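Phi class glutathione transferase GSTF1 (Populus tremula x Populus tremuloides, PDB 4RI6) binds glutathione and probably catalyses its conjugation to electrophilic halide compounds, giving S-substituted glutathione, a reaction of cellular detoxification. Local coordinates at residues T154-L157 with E161-F164; D116-L121 with L170-Y175. One frame throughout, in Å; residues are numbered along the deposited sequence.

Contacts 1 and 2 both lie in the helical C-terminal domain and share helix 164-179. Contact 1 folds the loop ahead of that helix, with F164 as its first helical residue; contact 2 packs the helix further along against the end of helix 93-122. Their centres are 21 Å apart, although the nearest atoms of the two come within about 4 Å. Contact 1 lies away from the glutathione site. Contact 2 is close to it: the Y175 side chain is about 7 Å from that of the glutathione-binding S13, and the N172 side chain about 7 Å from a bound glutathione. In sequence, the loop of contact 1 falls between the two helices that contact 2 joins.

Contact 1. Residues T154-L157 with E161-F164; sequences TRFL and EFSF
F156 lays its ring over the peptide link between E161 and F162, CD2 coming 3.4 Å from F162 N. That nitrogen stands over one ring face, displaced toward the rim, while E161 C meets CD2 obliquely at a similar distance. F162 CB covers the ring more squarely: it is 4.3 Å from the centroid and only 16° off the ring normal, a CH-pi contact. The two side chains cross at about a right angle, and F156 CE1 lies at the edge of the F162 ring, near its plane. With CG anti to its carbonyl carbon (chi1 -61°), F156 reaches across to this link, and ring-over-peptide and CH-pi packing joins the segments without any hydrogen bond between them. F156 CE2 also sits 3.4 Å above the R155 guanidinium plane, toward its rim; R155 itself forms a salt bridge with E198. Within the first segment, T154 OG1 donates to F156 O at 2.6 Å, almost in line with the carbonyl (170°), while K150 NZ bonds both T154 OG1 and L157 O. The second segment runs straight into a helix start. S163 is the N-cap and its OG bonds A165 N, and D166 OD2 bonds S163 N, a pattern consistent with the N-capping box that glutathione transferases carry at this helix start; D166 OD1 also holds L157 N. F156 and F162 both pack on I199 of helix 190-200 and on the first turn of helix 164-179, while F162 reaches E25 of helix 14-25 and F164 reaches V103 of helix 93-122.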
# COMPACT_ATOMS: atom_id res chain seq x y z
N THR A 154 17.91 -11.21 9.67
CA THR A 154 18.07 -9.83 10.11
C THR A 154 17.30 -9.62 11.40
O THR A 154 16.36 -10.34 11.70
CB THR A 154 17.60 -8.83 9.06
OG1 THR A 154 16.25 -9.12 8.70
CG2 THR A 154 18.47 -8.91 7.83
N ARG A 155 17.70 -8.60 12.14
CA ARG A 155 17.10 -8.31 13.43
C ARG A 155 15.70 -7.73 13.28
O ARG A 155 14.79 -8.04 14.05
CB ARG A 155 18.00 -7.35 14.21
CG ARG A 155 17.53 -7.03 15.60
CD ARG A 155 18.57 -6.17 16.27
NE ARG A 155 18.04 -5.53 17.47
CZ ARG A 155 18.42 -4.34 17.93
NH1 ARG A 155 19.37 -3.64 17.33
NH2 ARG A 155 17.85 -3.86 19.02
N PHE A 156 15.55 -6.85 12.29
CA PHE A 156 14.28 -6.23 11.95
C PHE A 156 13.93 -6.62 10.53
O PHE A 156 14.71 -7.31 9.86
CB PHE A 156 14.39 -4.71 12.12
CG PHE A 156 14.71 -4.28 13.53
CD1 PHE A 156 13.69 -4.17 14.48
CD2 PHE A 156 16.00 -3.98 13.90
CE1 PHE A 156 13.98 -3.81 15.79
CE2 PHE A 156 16.29 -3.59 15.22
CZ PHE A 156 15.26 -3.51 16.15
N LEU A 157 12.76 -6.22 10.04
CA LEU A 157 12.34 -6.75 8.75
C LEU A 157 13.30 -6.38 7.63
O LEU A 157 13.59 -7.21 6.78
CB LEU A 157 10.94 -6.26 8.38
CG LEU A 157 9.80 -6.92 9.14
CD1 LEU A 157 8.50 -6.25 8.80
CD2 LEU A 157 9.69 -8.41 8.82
N GLU A 161 18.26 -2.25 11.76
CA GLU A 161 17.77 -1.05 12.40
C GLU A 161 16.24 -1.01 12.32
O GLU A 161 15.69 -1.34 11.29
CB GLU A 161 18.37 0.17 11.69
CG GLU A 161 18.56 1.39 12.55
CD GLU A 161 19.38 2.48 11.85
OE1 GLU A 161 19.99 2.21 10.79
OE2 GLU A 161 19.41 3.62 12.37
N PHE A 162 15.59 -0.64 13.41
CA PHE A 162 14.14 -0.39 13.40
C PHE A 162 13.81 0.57 12.27
O PHE A 162 14.50 1.56 12.07
CB PHE A 162 13.67 0.19 14.74
CG PHE A 162 12.19 0.48 14.82
CD1 PHE A 162 11.28 -0.53 15.04
CD2 PHE A 162 11.72 1.79 14.75
CE1 PHE A 162 9.92 -0.27 15.14
CE2 PHE A 162 10.37 2.06 14.85
CZ PHE A 162 9.46 1.04 15.04
N SER A 163 12.75 0.27 11.52
CA SER A 163 12.35 1.15 10.43
C SER A 163 10.86 1.33 10.40
O SER A 163 10.12 0.66 11.14
CB SER A 163 12.81 0.61 9.08
OG SER A 163 11.96 -0.42 8.62
N PHE A 164 10.41 2.20 9.51
CA PHE A 164 8.98 2.35 9.32
C PHE A 164 8.31 1.03 8.93
O PHE A 164 7.13 0.82 9.22
CB PHE A 164 8.69 3.43 8.25
CG PHE A 164 7.24 3.72 8.13
CD1 PHE A 164 6.59 4.41 9.13
CD2 PHE A 164 6.49 3.23 7.07
CE1 PHE A 164 5.26 4.63 9.08
CE2 PHE A 164 5.14 3.47 7.02
CZ PHE A 164 4.53 4.17 8.02

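Contact 2. Residues D116-L121 with L170-Y175; sequences DLVHDL and LPNGDY
V118 straddles the base of the Y175 side chain, its two methyls dividing the work. CG2 comes 3.9 Å from Y175 CB, and CG1 passes on to the ring, 4.0 Å from CD2. The approach to the ring is oblique, and the valine and tyrosine side chains cross at about a right angle. V118 CG2 also meets the preceding turn, 3.8 Å from the backbone oxygen N172 O. The side-chain oxygen N172 OD1 lies 3.9 Å from the same methyl, V118 CG2. The valine stands with CG1 anti to the backbone N (chi1 169°), which leaves CG2 beside that N and directed at both N172 and Y175. From its other end the N172 amide makes a weak hydrogen bond, ND2 to S114 OG, one turn before V118 on the same helix. This is helix-to-helix packing within the all-helical C-terminal domain of the cytosolic glutathione transferase fold, the last turns of helix 93-122 lying against the middle of helix 164-179. The latter is kinked where P171 and N172 lack backbone bonds to the preceding turn, and the bond from Y175 N to P171 O is weak at 3.4 Å. An alanine in place of V118 would probably lose the methyl contacts with Y175 CB and ring and with N172, opening a gap between the two helices there. Further out, the Y175 ring meets F123 edge-to-face, and V118 touches the same phenylalanine. Y175 OH is hydrogen-bonded to L12 O, beside the glutathione-binding S13, and a MES molecule, probably from the crystallisation liquor though it may mark a pocket, is bound about 5 Å from the tyrosine side chain.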
# COMPACT_ATOMS: atom_id res chain seq x y z
N ASP A 116 -8.39 -7.42 8.91
CA ASP A 116 -9.73 -8.01 8.91
C ASP A 116 -9.99 -8.77 10.20
O ASP A 116 -11.11 -8.76 10.71
CB ASP A 116 -9.92 -8.93 7.71
CG ASP A 116 -9.99 -8.19 6.40
OD1 ASP A 116 -10.14 -6.95 6.41
OD2 ASP A 116 -9.91 -8.87 5.35
N LEU A 117 -8.98 -9.48 10.70
CA LEU A 117 -9.10 -10.14 12.00
C LEU A 117 -9.36 -9.12 13.11
O LEU A 117 -10.27 -9.29 13.92
CB LEU A 117 -7.84 -10.95 12.30
CG LEU A 117 -7.67 -12.27 11.54
CD1 LEU A 117 -6.25 -12.79 11.74
CD2 LEU A 117 -8.71 -13.29 12.02
N VAL A 118 -8.57 -8.05 13.15
CA VAL A 118 -8.76 -7.02 14.17
C VAL A 118 -10.17 -6.46 14.09
O VAL A 118 -10.84 -6.29 15.12
CB VAL A 118 -7.72 -5.89 14.03
CG1 VAL A 118 -8.09 -4.68 14.90
CG2 VAL A 118 -6.35 -6.41 14.40
N HIS A 119 -10.64 -6.18 12.88
CA HIS A 119 -11.97 -5.61 12.74
C HIS A 119 -13.05 -6.59 13.20
O HIS A 119 -13.92 -6.24 13.98
CB HIS A 119 -12.26 -5.18 11.30
CG HIS A 119 -13.61 -4.60 11.16
ND1 HIS A 119 -14.70 -5.33 10.76
CD2 HIS A 119 -14.08 -3.38 11.51
CE1 HIS A 119 -15.78 -4.57 10.79
NE2 HIS A 119 -15.43 -3.38 11.25
N ASP A 120 -12.99 -7.84 12.74
CA ASP A 120 -14.07 -8.77 13.03
C ASP A 120 -14.11 -9.14 14.51
O ASP A 120 -15.19 -9.36 15.06
CB ASP A 120 -13.93 -10.02 12.18
CG ASP A 120 -14.24 -9.75 10.72
OD1 ASP A 120 -14.80 -8.67 10.40
OD2 ASP A 120 -13.92 -10.62 9.88
N LEU A 121 -12.94 -9.19 15.15
CA LEU A 121 -12.86 -9.60 16.55
C LEU A 121 -13.04 -8.48 17.56
O LEU A 121 -13.43 -8.75 18.69
CB LEU A 121 -11.53 -10.28 16.83
CG LEU A 121 -11.28 -11.58 16.08
CD1 LEU A 121 -9.84 -11.98 16.22
CD2 LEU A 121 -12.19 -12.64 16.65
N LEU A 170 2.97 -2.51 13.89
CA LEU A 170 2.59 -2.40 15.29
C LEU A 170 1.07 -2.32 15.51
O LEU A 170 0.57 -3.00 16.41
CB LEU A 170 3.28 -1.18 15.93
CG LEU A 170 4.76 -1.39 16.23
CD1 LEU A 170 5.47 -0.07 16.55
CD2 LEU A 170 4.94 -2.37 17.38
N PRO A 171 0.32 -1.53 14.72
CA PRO A 171 -1.09 -1.37 15.13
C PRO A 171 -1.92 -2.65 15.07
O PRO A 171 -2.62 -2.97 16.03
CB PRO A 171 -1.61 -0.31 14.16
CG PRO A 171 -0.39 0.49 13.81
CD PRO A 171 0.72 -0.52 13.71
N ASN A 172 -1.86 -3.40 13.97
CA ASN A 172 -2.64 -4.63 13.90
C ASN A 172 -2.02 -5.71 14.77
O ASN A 172 -2.73 -6.49 15.41
CB ASN A 172 -2.79 -5.12 12.47
CG ASN A 172 -3.79 -4.30 11.68
OD1 ASN A 172 -4.61 -3.60 12.25
ND2 ASN A 172 -3.72 -4.40 10.37
N GLY A 173 -0.70 -5.77 14.79
CA GLY A 173 -0.02 -6.76 15.60
C GLY A 173 -0.38 -6.63 17.07
O GLY A 173 -0.68 -7.63 17.74
N ASP A 174 -0.42 -5.40 17.57
CA ASP A 174 -0.61 -5.20 19.00
C ASP A 174 -2.03 -5.59 19.38
O ASP A 174 -2.25 -6.21 20.43
CB ASP A 174 -0.31 -3.74 19.41
CG ASP A 174 -0.06 -3.59 20.91
OD1 ASP A 174 -1.04 -3.59 21.66
OD2 ASP A 174 1.11 -3.51 21.36
N TYR A 175 -3.00 -5.28 18.53
CA TYR A 175 -4.36 -5.67 18.86
C TYR A 175 -4.50 -7.19 18.85
O TYR A 175 -5.15 -7.76 19.73
CB TYR A 175 -5.37 -5.05 17.88
CG TYR A 175 -5.92 -3.69 18.30
CD1 TYR A 175 -6.59 -3.52 19.50
CD2 TYR A 175 -5.81 -2.60 17.45
CE1 TYR A 175 -7.10 -2.28 19.85
CE2 TYR A 175 -6.32 -1.36 17.79
CZ TYR A 175 -6.98 -1.21 19.00
OH TYR A 175 -7.52 0.00 19.37